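Local structure of ABC transporter periplasmic substrate-binding protein (5MY5) at residues M70-H82 / Y224-K238. The protein binds tungstate selectively in the periplasm, probably handing it to the membrane part of an ABC transporter for uptake. The protein carries 2 engineered substitutions. Numbering follows the deposited sequence.
Sequences MGENCDVDILLVH and YSAIPVNPAHCPKVK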
loop_
_atom_site.group_PDB
_atom_site.type_symbol
_atom_site.label_atom_id
_atom_site.label_comp_id
_atom_site.label_asym_id
_atom_site.label_seq_id
_atom_site.Cartn_x
_atom_site.Cartn_y
_atom_site.Cartn_z
ATOM N N MET A 70 12.073 14.270 0.939
ATOM C CA MET A 70 12.221 14.771 2.291
ATOM C C MET A 70 13.391 14.123 3.005
ATOM O O MET A 70 14.137 14.802 3.731
ATOM C CB MET A 70 10.953 14.589 3.132
ATOM C CG MET A 70 9.751 15.477 2.717
ATOM S SD MET A 70 8.257 15.283 3.679
ATOM C CE MET A 70 8.702 16.511 4.986
ATOM N N GLY A 71 13.612 12.780 2.827
ATOM C CA GLY A 71 14.755 12.123 3.383
ATOM C C GLY A 71 16.044 12.605 2.765
ATOM O O GLY A 71 17.016 12.916 3.472
ATOM N N GLU A 72 16.064 12.705 1.433
ATOM C CA GLU A 72 17.213 13.293 0.773
ATOM C C GLU A 72 17.536 14.753 1.215
ATOM O O GLU A 72 18.682 15.057 1.333
ATOM C CB GLU A 72 16.987 13.254 -0.741
ATOM C CG GLU A 72 18.217 13.646 -1.546
ATOM C CD GLU A 72 17.962 13.559 -3.041
ATOM O OE1 GLU A 72 16.907 13.034 -3.437
ATOM O OE2 GLU A 72 18.881 14.009 -3.794
ATOM N N ASN A 73 16.538 15.573 1.518
ATOM C CA ASN A 73 16.775 16.957 1.941
ATOM C C ASN A 73 17.078 17.060 3.441
ATOM O O ASN A 73 17.175 18.164 3.969
ATOM C CB ASN A 73 15.556 17.773 1.599
ATOM C CG ASN A 73 15.799 19.296 1.587
ATOM O OD1 ASN A 73 16.654 19.824 0.822
ATOM N ND2 ASN A 73 15.009 20.020 2.393
ATOM N N CYS A 74 17.163 15.944 4.145
ATOM C CA CYS A 74 17.471 15.889 5.572
ATOM C C CYS A 74 16.337 16.460 6.412
ATOM O O CYS A 74 16.576 16.910 7.556
ATOM C CB CYS A 74 18.821 16.548 5.905
ATOM S SG CYS A 74 20.229 15.814 5.018
ATOM N N ASP A 75 15.131 16.488 5.880
ATOM C CA ASP A 75 13.986 17.065 6.560
ATOM C C ASP A 75 13.528 16.183 7.765
ATOM O O ASP A 75 12.744 16.602 8.657
ATOM C CB ASP A 75 12.786 17.287 5.634
ATOM C CG ASP A 75 12.976 18.328 4.591
ATOM O OD1 ASP A 75 13.545 19.364 4.951
ATOM O OD2 ASP A 75 12.429 18.197 3.450
ATOM N N VAL A 76 13.776 14.879 7.652
ATOM C CA VAL A 76 13.264 13.841 8.533
ATOM C C VAL A 76 14.346 12.842 8.913
ATOM O O VAL A 76 15.406 12.726 8.279
ATOM C CB VAL A 76 12.041 13.093 7.897
ATOM C CG1 VAL A 76 10.871 13.995 7.639
ATOM C CG2 VAL A 76 12.454 12.312 6.641
ATOM N N ASP A 77 14.109 12.111 9.996
ATOM C CA ASP A 77 14.979 11.121 10.499
ATOM C C ASP A 77 14.792 9.687 9.950
ATOM O O ASP A 77 15.670 8.835 10.035
ATOM C CB ASP A 77 14.794 11.048 12.022
ATOM C CG ASP A 77 14.951 12.417 12.696
ATOM O OD1 ASP A 77 16.040 13.052 12.510
ATOM O OD2 ASP A 77 14.022 12.892 13.385
ATOM N N ILE A 78 13.579 9.427 9.470
ATOM C CA ILE A 78 13.191 8.045 9.051
ATOM C C ILE A 78 12.074 8.120 8.034
ATOM O O ILE A 78 11.258 9.016 8.054
ATOM C CB ILE A 78 12.762 7.241 10.316
ATOM C CG1 ILE A 78 12.688 5.788 9.982
ATOM C CG2 ILE A 78 11.516 7.807 10.919
ATOM C CD1 ILE A 78 12.504 4.927 11.223
ATOM N N LEU A 79 12.082 7.128 7.169
ATOM C CA LEU A 79 11.031 6.932 6.204
ATOM C C LEU A 79 10.243 5.667 6.625
ATOM O O LEU A 79 10.816 4.664 7.004
ATOM C CB LEU A 79 11.619 6.645 4.794
ATOM C CG LEU A 79 12.488 7.697 4.192
ATOM C CD1 LEU A 79 12.797 7.359 2.722
ATOM C CD2 LEU A 79 12.005 9.096 4.338
ATOM N N LEU A 80 8.960 5.735 6.329
ATOM C CA LEU A 80 8.110 4.472 6.383
ATOM C C LEU A 80 7.373 4.497 5.070
ATOM O O LEU A 80 6.428 5.236 4.868
ATOM C CB LEU A 80 7.144 4.508 7.592
ATOM C CG LEU A 80 6.251 3.274 7.702
ATOM C CD1 LEU A 80 7.024 1.982 7.904
ATOM C CD2 LEU A 80 5.240 3.561 8.872
ATOM N N VAL A 81 7.779 3.599 4.165
ATOM C CA VAL A 81 7.258 3.669 2.785
ATOM C C VAL A 81 7.051 2.263 2.248
ATOM O O VAL A 81 7.268 1.284 2.983
ATOM C CB VAL A 81 8.177 4.483 1.838
ATOM C CG1 VAL A 81 8.137 5.978 2.225
ATOM C CG2 VAL A 81 9.564 3.969 1.942
ATOM N N HIS A 82 6.546 2.197 1.017
ATOM C CA HIS A 82 6.131 0.898 0.459
ATOM C C HIS A 82 6.361 0.865 -1.038
ATOM O O HIS A 82 5.407 0.725 -1.824
ATOM C CB HIS A 82 4.672 0.602 0.823
ATOM C CG HIS A 82 3.757 1.751 0.619
ATOM N ND1 HIS A 82 3.051 1.937 -0.535
ATOM C CD2 HIS A 82 3.438 2.814 1.423
ATOM C CE1 HIS A 82 2.331 3.052 -0.447
ATOM N NE2 HIS A 82 2.559 3.614 0.740
ATOM N N TYR A 224 5.760 -2.868 3.315
ATOM C CA TYR A 224 6.312 -1.729 4.012
ATOM C C TYR A 224 7.693 -1.965 4.575
ATOM O O TYR A 224 7.934 -3.083 5.170
ATOM C CB TYR A 224 5.453 -1.375 5.209
ATOM C CG TYR A 224 4.333 -0.530 4.852
ATOM C CD1 TYR A 224 3.204 -1.063 4.242
ATOM C CD2 TYR A 224 4.369 0.824 5.089
ATOM C CE1 TYR A 224 2.129 -0.254 3.885
ATOM C CE2 TYR A 224 3.328 1.648 4.743
ATOM C CZ TYR A 224 2.178 1.112 4.143
ATOM O OH TYR A 224 1.153 1.942 3.813
ATOM N N SER A 225 8.550 -0.943 4.481
ATOM C CA SER A 225 9.839 -0.938 5.159
ATOM C C SER A 225 10.072 0.385 5.864
ATOM O O SER A 225 9.616 1.438 5.391
ATOM C CB SER A 225 10.940 -1.184 4.174
ATOM O OG SER A 225 10.705 -2.431 3.536
ATOM N N ALA A 226 10.860 0.311 6.936
ATOM C CA ALA A 226 11.389 1.519 7.544
ATOM C C ALA A 226 12.805 1.720 7.101
ATOM O O ALA A 226 13.568 0.713 6.921
ATOM C CB ALA A 226 11.336 1.451 9.082
ATOM N N ILE A 227 13.184 2.975 6.900
ATOM C CA ILE A 227 14.580 3.294 6.480
ATOM C C ILE A 227 15.028 4.515 7.240
ATOM O O ILE A 227 14.603 5.641 6.989
ATOM C CB ILE A 227 14.591 3.663 4.963
ATOM C CG1 ILE A 227 13.993 2.542 4.121
ATOM C CG2 ILE A 227 16.034 3.884 4.549
ATOM C CD1 ILE A 227 13.657 2.931 2.666
ATOM N N PRO A 228 15.968 4.320 8.194
ATOM C CA PRO A 228 16.644 5.437 8.844
ATOM C C PRO A 228 17.407 6.294 7.803
ATOM O O PRO A 228 18.090 5.698 6.964
ATOM C CB PRO A 228 17.587 4.766 9.838
ATOM C CG PRO A 228 16.922 3.446 10.151
ATOM C CD PRO A 228 16.362 3.033 8.766
ATOM N N VAL A 229 17.293 7.570 7.942
ATOM C CA VAL A 229 18.097 8.509 7.075
ATOM C C VAL A 229 19.541 8.370 7.571
ATOM O O VAL A 229 19.823 8.238 8.714
ATOM C CB VAL A 229 17.521 9.891 7.173
ATOM C CG1 VAL A 229 18.432 10.970 6.504
ATOM C CG2 VAL A 229 16.164 9.966 6.533
ATOM N N ASN A 230 20.478 8.361 6.630
ATOM C CA ASN A 230 21.897 8.049 6.901
ATOM C C ASN A 230 22.638 9.266 7.427
ATOM O O ASN A 230 22.638 10.301 6.790
ATOM C CB ASN A 230 22.536 7.562 5.602
ATOM C CG ASN A 230 23.845 6.904 5.856
ATOM O OD1 ASN A 230 24.568 7.239 6.770
ATOM N ND2 ASN A 230 24.163 5.936 5.008
ATOM N N PRO A 231 23.226 9.174 8.622
ATOM C CA PRO A 231 23.983 10.301 9.217
ATOM C C PRO A 231 25.200 10.773 8.386
ATOM O O PRO A 231 25.628 11.926 8.483
ATOM C CB PRO A 231 24.441 9.742 10.591
ATOM C CG PRO A 231 23.703 8.518 10.780
ATOM C CD PRO A 231 23.155 8.013 9.524
ATOM N N ALA A 232 25.648 9.926 7.507
ATOM C CA ALA A 232 26.695 10.341 6.541
ATOM C C ALA A 232 26.203 11.324 5.538
ATOM O O ALA A 232 26.996 12.132 5.013
ATOM C CB ALA A 232 27.245 9.128 5.866
ATOM N N HIS A 233 24.909 11.290 5.242
ATOM C CA HIS A 233 24.285 12.289 4.347
ATOM C C HIS A 233 23.693 13.454 5.128
ATOM O O HIS A 233 23.729 14.618 4.673
ATOM C CB HIS A 233 23.193 11.587 3.494
ATOM C CG HIS A 233 22.559 12.469 2.466
ATOM N ND1 HIS A 233 23.253 12.954 1.375
ATOM C CD2 HIS A 233 21.318 13.006 2.398
ATOM C CE1 HIS A 233 22.438 13.699 0.643
ATOM N NE2 HIS A 233 21.253 13.764 1.255
ATOM N N CYS A 234 23.154 13.182 6.329
ATOM C CA CYS A 234 22.491 14.227 7.143
ATOM C C CYS A 234 23.094 14.134 8.526
ATOM O O CYS A 234 22.633 13.359 9.377
ATOM C CB CYS A 234 20.988 13.902 7.193
ATOM S SG CYS A 234 20.158 13.821 5.611
ATOM N N PRO A 235 24.141 14.952 8.826
ATOM C CA PRO A 235 24.859 14.557 10.038
ATOM C C PRO A 235 24.108 14.854 11.312
ATOM O O PRO A 235 24.532 14.302 12.339
ATOM C CB PRO A 235 26.188 15.321 9.935
ATOM C CG PRO A 235 26.391 15.418 8.472
ATOM C CD PRO A 235 25.020 15.626 7.862
ATOM N N LYS A 236 23.075 15.704 11.291
ATOM C CA LYS A 236 22.337 16.039 12.504
ATOM C C LYS A 236 21.102 15.132 12.695
ATOM O O LYS A 236 20.230 15.462 13.515
ATOM C CB LYS A 236 21.926 17.535 12.492
ATOM C CG LYS A 236 23.169 18.453 12.510
ATOM C CD LYS A 236 22.853 19.838 12.956
ATOM C CE LYS A 236 24.143 20.666 12.970
ATOM N NZ LYS A 236 23.948 21.912 13.762
ATOM N N VAL A 237 20.965 14.117 11.840
ATOM C CA VAL A 237 19.796 13.209 11.903
ATOM C C VAL A 237 19.771 12.465 13.264
ATOM O O VAL A 237 20.812 12.124 13.850
ATOM C CB VAL A 237 19.807 12.200 10.708
ATOM C CG1 VAL A 237 20.713 11.027 10.890
ATOM C CG2 VAL A 237 18.413 11.718 10.446
ATOM N N LYS A 238 18.545 12.210 13.757
ATOM C CA LYS A 238 18.388 11.548 15.050
ATOM C C LYS A 238 18.397 10.070 14.832
ATOM O O LYS A 238 17.376 9.365 14.938
ATOM C CB LYS A 238 17.102 12.040 15.746
ATOM C CG LYS A 238 17.036 13.547 16.015
ATOM C CD LYS A 238 18.120 13.951 16.992
ATOM C CE LYS A 238 17.791 15.272 17.701
ATOM N NZ LYS A 238 18.588 15.390 18.953
HETATM O O HOH W 1 18.295 8.178 11.067
#
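The carbonyl oxygen of Asp77 is gripped twice: Val229 N donates to Asp77 O over 2.9 Å, from above the carbonyl plane, and a water donates to both Asp77 O and Val229 O. From here strand 78-81 runs antiparallel to strand 221-228 in the sheet of one lobe of this periplasmic binding protein fold, with strand 27-33 parallel on its other edge. Leu79 and Ile227 exchange two backbone hydrogen bonds, as do Val81 and Ser225. Leu79, Val81 and Ile227 face helix 84-92, whereas Ile78 and Ala226 pack against helix 239-250.

The carboxylate of Asp77, just ahead of the strand, meets the start of helix 239-250: OD1 takes the N-H of Lys238, the N-cap residue, in a nearly straight bond (170°) from above the carboxylate plane, and OD2 accepts from Met29 N. Beyond the sheet, the Cys74-Cys234 disulfide (chi3 -82°) joins the Schellman motif that ends helix 64-72 to the loop after strand 221-228. His233, its CG anti to the backbone N (chi1 -175°), reaches the same helix end, where NE2 donates in its ring plane to a lone pair of Glu72 O at 2.9 Å. At the opposite end of the strand pair, Tyr224 OH is hydrogen-bonded to Thr36 OG1 and His82 NE2 to Thr33 OG1, and His82 CB makes a CH-pi contact over the centre of the Tyr224 ring, 4.0 Å from its centroid.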